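Local coordinates for protein trans-4-hydroxy-L-proline dehydratase (Clostridioides difficile 70-100-2010, PDB 6VXC) that dehydrates trans-4-hydroxy-L-proline to (S)-1-pyrroline-5-carboxylate by glycyl radical chemistry in the anaerobic breakdown of hydroxyproline, at residues I106-M111 / E138-W143; K586-D591 / N620-Y625. All coordinates share one frame; numbering follows the deposited sequence.

Contact 1: I106-M111 / E138-W143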
loop_
_atom_site.group_PDB
_atom_site.type_symbol
_atom_site.label_atom_id
_atom_site.label_comp_id
_atom_site.label_asym_id
_atom_site.label_seq_id
_atom_site.Cartn_x
_atom_site.Cartn_y
_atom_site.Cartn_z
ATOM N N ILE A 106 5.170 10.763 -15.406
ATOM C CA ILE A 106 3.920 10.583 -14.683
ATOM C C ILE A 106 3.461 11.926 -14.135
ATOM O O ILE A 106 2.351 12.372 -14.419
ATOM C CB ILE A 106 4.080 9.563 -13.542
ATOM C CG1 ILE A 106 4.501 8.200 -14.095
ATOM C CG2 ILE A 106 2.776 9.452 -12.738
ATOM C CD1 ILE A 106 4.951 7.234 -13.004
ATOM N N CYS A 107 4.311 12.566 -13.339
ATOM C CA CYS A 107 4.026 13.878 -12.759
ATOM C C CYS A 107 5.283 14.723 -12.871
ATOM O O CYS A 107 6.286 14.458 -12.201
ATOM C CB CYS A 107 3.567 13.782 -11.300
ATOM S SG CYS A 107 3.202 15.401 -10.572
ATOM N N CYS A 108 5.220 15.731 -13.723
ATOM C CA CYS A 108 6.302 16.682 -13.887
ATOM C C CYS A 108 6.022 17.840 -12.944
ATOM O O CYS A 108 5.128 18.647 -13.201
ATOM C CB CYS A 108 6.382 17.144 -15.337
ATOM S SG CYS A 108 7.645 18.362 -15.612
ATOM N N HIS A 109 6.760 17.912 -11.844
ATOM C CA HIS A 109 6.436 18.889 -10.812
ATOM C C HIS A 109 6.595 20.315 -11.324
ATOM O O HIS A 109 7.398 20.589 -12.217
ATOM C CB HIS A 109 7.327 18.691 -9.587
ATOM C CG HIS A 109 7.079 17.402 -8.876
ATOM N ND1 HIS A 109 7.981 16.363 -8.882
ATOM C CD2 HIS A 109 6.014 16.975 -8.159
ATOM C CE1 HIS A 109 7.485 15.353 -8.193
ATOM N NE2 HIS A 109 6.292 15.697 -7.747
ATOM N N THR A 110 5.779 21.216 -10.780
ATOM C CA THR A 110 5.999 22.644 -10.953
ATOM C C THR A 110 7.109 23.109 -10.013
ATOM O O THR A 110 7.455 22.438 -9.032
ATOM C CB THR A 110 4.730 23.446 -10.663
ATOM O OG1 THR A 110 4.418 23.343 -9.269
ATOM C CG2 THR A 110 3.557 22.932 -11.472
ATOM N N MET A 111 7.662 24.287 -10.308
ATOM C CA MET A 111 8.650 24.852 -9.399
ATOM C C MET A 111 8.036 25.128 -8.034
ATOM O O MET A 111 8.728 25.042 -7.014
ATOM C CB MET A 111 9.272 26.110 -10.006
ATOM C CG MET A 111 9.982 25.862 -11.344
ATOM S SD MET A 111 11.240 24.562 -11.336
ATOM C CE MET A 111 12.375 25.196 -10.102
ATOM N N GLU A 138 15.856 21.697 -17.887
ATOM C CA GLU A 138 15.858 20.532 -18.759
ATOM C C GLU A 138 14.572 19.718 -18.700
ATOM O O GLU A 138 14.132 19.203 -19.730
ATOM C CB GLU A 138 17.035 19.613 -18.422
ATOM C CG GLU A 138 18.406 20.267 -18.345
ATOM C CD GLU A 138 18.816 20.971 -19.630
ATOM O OE1 GLU A 138 19.476 22.032 -19.530
ATOM O OE2 GLU A 138 18.522 20.449 -20.732
ATOM N N ILE A 139 13.969 19.569 -17.518
ATOM C CA ILE A 139 12.872 18.623 -17.320
ATOM C C ILE A 139 11.524 19.235 -17.682
ATOM O O ILE A 139 10.780 18.667 -18.484
ATOM C CB ILE A 139 12.849 18.095 -15.871
ATOM C CG1 ILE A 139 14.197 17.470 -15.502
ATOM C CG2 ILE A 139 11.737 17.061 -15.707
ATOM C CD1 ILE A 139 14.684 16.437 -16.483
ATOM N N ILE A 140 11.177 20.362 -17.056
ATOM C CA ILE A 140 9.869 20.977 -17.304
ATOM C C ILE A 140 9.648 21.280 -18.781
ATOM O O ILE A 140 8.577 20.934 -19.307
ATOM C CB ILE A 140 9.695 22.223 -16.419
ATOM C CG1 ILE A 140 9.524 21.809 -14.961
ATOM C CG2 ILE A 140 8.522 23.065 -16.885
ATOM C CD1 ILE A 140 9.295 22.964 -14.050
ATOM N N PRO A 141 10.588 21.904 -19.502
ATOM C CA PRO A 141 10.336 22.212 -20.915
ATOM C C PRO A 141 10.029 20.983 -21.739
ATOM O O PRO A 141 9.269 21.082 -22.705
ATOM C CB PRO A 141 11.635 22.896 -21.357
ATOM C CG PRO A 141 12.226 23.425 -20.108
ATOM C CD PRO A 141 11.899 22.412 -19.066
ATOM N N PHE A 142 10.580 19.820 -21.389
ATOM C CA PHE A 142 10.312 18.619 -22.169
ATOM C C PHE A 142 9.085 17.852 -21.677
ATOM O O PHE A 142 8.278 17.400 -22.494
ATOM C CB PHE A 142 11.547 17.711 -22.169
ATOM C CG PHE A 142 11.413 16.512 -23.066
ATOM C CD1 PHE A 142 11.732 16.591 -24.412
ATOM C CD2 PHE A 142 10.953 15.308 -22.565
ATOM C CE1 PHE A 142 11.592 15.497 -25.242
ATOM C CE2 PHE A 142 10.809 14.199 -23.393
ATOM C CZ PHE A 142 11.134 14.295 -24.735
ATOM N N TRP A 143 8.906 17.712 -20.362
ATOM C CA TRP A 143 7.920 16.779 -19.824
ATOM C C TRP A 143 6.599 17.414 -19.415
ATOM O O TRP A 143 5.616 16.688 -19.264
ATOM C CB TRP A 143 8.492 16.028 -18.613
ATOM C CG TRP A 143 9.542 15.069 -19.009
ATOM C CD1 TRP A 143 10.895 15.250 -18.931
ATOM C CD2 TRP A 143 9.342 13.775 -19.577
ATOM N NE1 TRP A 143 11.543 14.146 -19.408
ATOM C CE2 TRP A 143 10.616 13.223 -19.810
ATOM C CE3 TRP A 143 8.209 13.024 -19.902
ATOM C CZ2 TRP A 143 10.787 11.960 -20.353
ATOM C CZ3 TRP A 143 8.380 11.774 -20.448
ATOM C CH2 TRP A 143 9.658 11.255 -20.671
#
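Cys108 lays its sulfur on the last turn of the helix that ends at Trp143. SG lies 3.8 Å from Ile140 CA and 3.9 Å from Trp143 CB, so the sulfur rests on the helix backbone and the root of the indole, not on its ring. Ile139 CG2 is more distant, 4.3 Å from the same SG. The sulfur reaches the helix with chi1 of Cys108 at 178°, swung opposite its own backbone N. From the helix, Ile140 reaches toward the start of helix 111-119. Its CD1 touches Met111 SD at 3.7 Å, the two side chains crossing at a slant. The bend at chi2, -54°, brings Met111 SD to the isoleucine.

Polar groups meet this surface without bonding across it. His109 O sits 3.5 Å from Ile140 CD1 and takes its hydrogen bond from His135, earlier on the helix. Gln147 accepts from Cys108 N. The indole runs away from the loop, and its NE1 donates to Thr52 of helix 46-58.

Thr110 is the N-cap of helix 111-119, its OG1 bonded to Asp113 N. The arrangement is a loop packed across a helix C-terminus, within the PFL-like part of a glycyl radical enzyme.

Contact 2: K586-D591 / N620-Y625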
loop_
_atom_site.group_PDB
_atom_site.type_symbol
_atom_site.label_atom_id
_atom_site.label_comp_id
_atom_site.label_asym_id
_atom_site.label_seq_id
_atom_site.Cartn_x
_atom_site.Cartn_y
_atom_site.Cartn_z
ATOM N N LYS A 586 -32.171 6.373 12.066
ATOM C CA LYS A 586 -33.228 5.382 12.209
ATOM C C LYS A 586 -33.771 5.358 13.633
ATOM O O LYS A 586 -34.988 5.375 13.848
ATOM C CB LYS A 586 -32.701 4.006 11.826
ATOM C CG LYS A 586 -33.728 2.901 11.932
ATOM C CD LYS A 586 -33.060 1.590 11.578
ATOM C CE LYS A 586 -34.051 0.497 11.376
ATOM N NZ LYS A 586 -33.330 -0.731 10.931
ATOM N N TYR A 587 -32.871 5.353 14.620
ATOM C CA TYR A 587 -33.275 5.224 16.016
ATOM C C TYR A 587 -34.025 6.460 16.494
ATOM O O TYR A 587 -35.109 6.351 17.077
ATOM C CB TYR A 587 -32.034 4.966 16.885
ATOM C CG TYR A 587 -32.304 4.655 18.346
ATOM C CD1 TYR A 587 -32.632 3.371 18.746
ATOM C CD2 TYR A 587 -32.194 5.637 19.324
ATOM C CE1 TYR A 587 -32.865 3.065 20.080
ATOM C CE2 TYR A 587 -32.436 5.340 20.681
ATOM C CZ TYR A 587 -32.766 4.047 21.046
ATOM O OH TYR A 587 -33.007 3.721 22.359
ATOM N N ASN A 588 -33.471 7.645 16.233
ATOM C CA ASN A 588 -34.006 8.873 16.804
ATOM C C ASN A 588 -35.116 9.501 15.965
ATOM O O ASN A 588 -36.099 9.990 16.530
ATOM C CB ASN A 588 -32.881 9.886 17.010
ATOM C CG ASN A 588 -31.926 9.471 18.111
ATOM O OD1 ASN A 588 -32.261 9.552 19.296
ATOM N ND2 ASN A 588 -30.729 9.018 17.725
ATOM N N VAL A 589 -35.008 9.474 14.638
ATOM C CA VAL A 589 -36.009 10.125 13.791
ATOM C C VAL A 589 -37.193 9.203 13.515
ATOM O O VAL A 589 -38.348 9.603 13.672
ATOM C CB VAL A 589 -35.378 10.615 12.471
ATOM C CG1 VAL A 589 -36.462 11.211 11.578
ATOM C CG2 VAL A 589 -34.277 11.622 12.733
ATOM N N PHE A 590 -36.947 7.957 13.123
ATOM C CA PHE A 590 -38.029 7.108 12.641
ATOM C C PHE A 590 -38.555 6.113 13.665
ATOM O O PHE A 590 -39.757 5.832 13.653
ATOM C CB PHE A 590 -37.587 6.365 11.374
ATOM C CG PHE A 590 -37.367 7.272 10.205
ATOM C CD1 PHE A 590 -38.447 7.770 9.485
ATOM C CD2 PHE A 590 -36.091 7.663 9.844
ATOM C CE1 PHE A 590 -38.252 8.616 8.412
ATOM C CE2 PHE A 590 -35.876 8.509 8.773
ATOM C CZ PHE A 590 -36.962 8.996 8.055
ATOM N N ASP A 591 -37.716 5.573 14.553
ATOM C CA ASP A 591 -38.187 4.560 15.512
ATOM C C ASP A 591 -38.699 5.220 16.791
ATOM O O ASP A 591 -39.896 5.168 17.081
ATOM C CB ASP A 591 -37.098 3.523 15.821
ATOM C CG ASP A 591 -36.984 2.428 14.751
ATOM O OD1 ASP A 591 -37.784 2.426 13.777
ATOM O OD2 ASP A 591 -36.099 1.545 14.891
ATOM N N ASN A 620 -24.655 9.619 22.937
ATOM C CA ASN A 620 -24.635 8.881 24.187
ATOM C C ASN A 620 -25.877 8.045 24.460
ATOM O O ASN A 620 -25.852 7.228 25.385
ATOM C CB ASN A 620 -24.418 9.849 25.359
ATOM C CG ASN A 620 -23.165 10.680 25.185
ATOM O OD1 ASN A 620 -22.106 10.153 24.888
ATOM N ND2 ASN A 620 -23.291 11.994 25.344
ATOM N N LYS A 621 -26.969 8.233 23.730
ATOM C CA LYS A 621 -28.171 7.452 23.991
ATOM C C LYS A 621 -28.654 6.696 22.755
ATOM O O LYS A 621 -29.843 6.405 22.628
ATOM C CB LYS A 621 -29.289 8.319 24.584
ATOM C CG LYS A 621 -29.089 8.751 26.056
ATOM C CD LYS A 621 -28.457 10.119 26.232
ATOM C CE LYS A 621 -28.706 10.677 27.659
ATOM N NZ LYS A 621 -27.953 9.984 28.737
ATOM N N THR A 622 -27.727 6.328 21.864
ATOM C CA THR A 622 -28.060 5.706 20.595
ATOM C C THR A 622 -27.165 4.498 20.347
ATOM O O THR A 622 -25.978 4.517 20.691
ATOM C CB THR A 622 -27.918 6.724 19.446
ATOM O OG1 THR A 622 -28.798 7.832 19.671
ATOM C CG2 THR A 622 -28.232 6.082 18.073
ATOM N N PRO A 623 -27.708 3.424 19.778
ATOM C CA PRO A 623 -26.883 2.244 19.502
ATOM C C PRO A 623 -25.700 2.587 18.602
ATOM O O PRO A 623 -25.761 3.507 17.786
ATOM C CB PRO A 623 -27.862 1.286 18.809
ATOM C CG PRO A 623 -29.187 1.721 19.242
ATOM C CD PRO A 623 -29.112 3.216 19.379
ATOM N N LYS A 624 -24.607 1.835 18.769
ATOM C CA LYS A 624 -23.347 2.099 18.081
ATOM C C LYS A 624 -22.722 0.818 17.533
ATOM O O LYS A 624 -22.715 -0.226 18.191
ATOM C CB LYS A 624 -22.335 2.773 19.019
ATOM C CG LYS A 624 -22.726 4.168 19.557
ATOM C CD LYS A 624 -22.693 5.241 18.498
ATOM C CE LYS A 624 -23.110 6.610 19.069
ATOM N NZ LYS A 624 -23.207 7.619 17.983
ATOM N N TYR A 625 -22.135 0.930 16.350
ATOM C CA TYR A 625 -21.360 -0.155 15.771
ATOM C C TYR A 625 -20.151 -0.490 16.644
ATOM O O TYR A 625 -19.507 0.393 17.208
ATOM C CB TYR A 625 -20.923 0.270 14.375
ATOM C CG TYR A 625 -19.862 -0.561 13.722
ATOM C CD1 TYR A 625 -20.133 -1.860 13.305
ATOM C CD2 TYR A 625 -18.604 -0.034 13.489
ATOM C CE1 TYR A 625 -19.182 -2.613 12.682
ATOM C CE2 TYR A 625 -17.627 -0.780 12.830
ATOM C CZ TYR A 625 -17.924 -2.076 12.446
ATOM O OH TYR A 625 -16.974 -2.853 11.827
HETATM O O HOH W 1 -32.215 5.937 24.049
HETATM O O HOH W 2 -31.510 8.680 21.654
#
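The Tyr587 ring has Pro623 on one face. Pro623 CD stands 3.6 Å from the ring centroid, 13° off the normal, in a CH-pi contact over the middle of the ring. Two waters lie in plane at the ring edge. Lys621 O approaches obliquely, 3.4 Å from Tyr587 CE2. The ring reaches the loop because CG lies opposite the backbone N, at a chi1 of -173°.

The amide of Asn588 is the other flat group. Its ND2 donates to Thr622 OG1 at 3.0 Å, almost straight at 170°, with the hydroxyl oxygen close to the amide plane. The same ND2 also bonds Ala584 O, one turn back, so two acceptors hold the amide. Thr622 OG1 is bonded as well to Leu617 O of helix 612-620.

Helix 575-591 closes with a wider pi-type turn, Asp591 N bonding Lys586 O, and packs on the loop leaving helix 612-620, in the PFL-like part of the glycyl radical enzyme fold. Pro623 also touches Tyr631 of helix 630-647.

One water bonds Tyr587 OH at 2.9 Å and donates to Lys621 O at 2.8 Å. A second donates to Asn588 OD1 at 2.6 Å and to Lys621 O at 3.0 Å.

Contact 1 and contact 2 lie in distant parts of one chain. Their centres are 53 Å apart, and their nearest atoms about 34 Å. They come in series: contact 1 closes before contact 2 opens. They share no helix or strand, but all four segments belong to the PFL-like part of the chain. Contact 1 joins the loop before helix 111-119 to helix 129-143. Contact 2 joins helix 575-591 to the loop between helices 612-620 and 630-647. Each closes a local, largely helical excursion of fewer than 30 residues. Contact 2 lies farther out, its centre about 36 Å from the chain centre, against about 26 Å for contact 1, which is the more buried. Both are away from the probable active-site cysteine and glutamate.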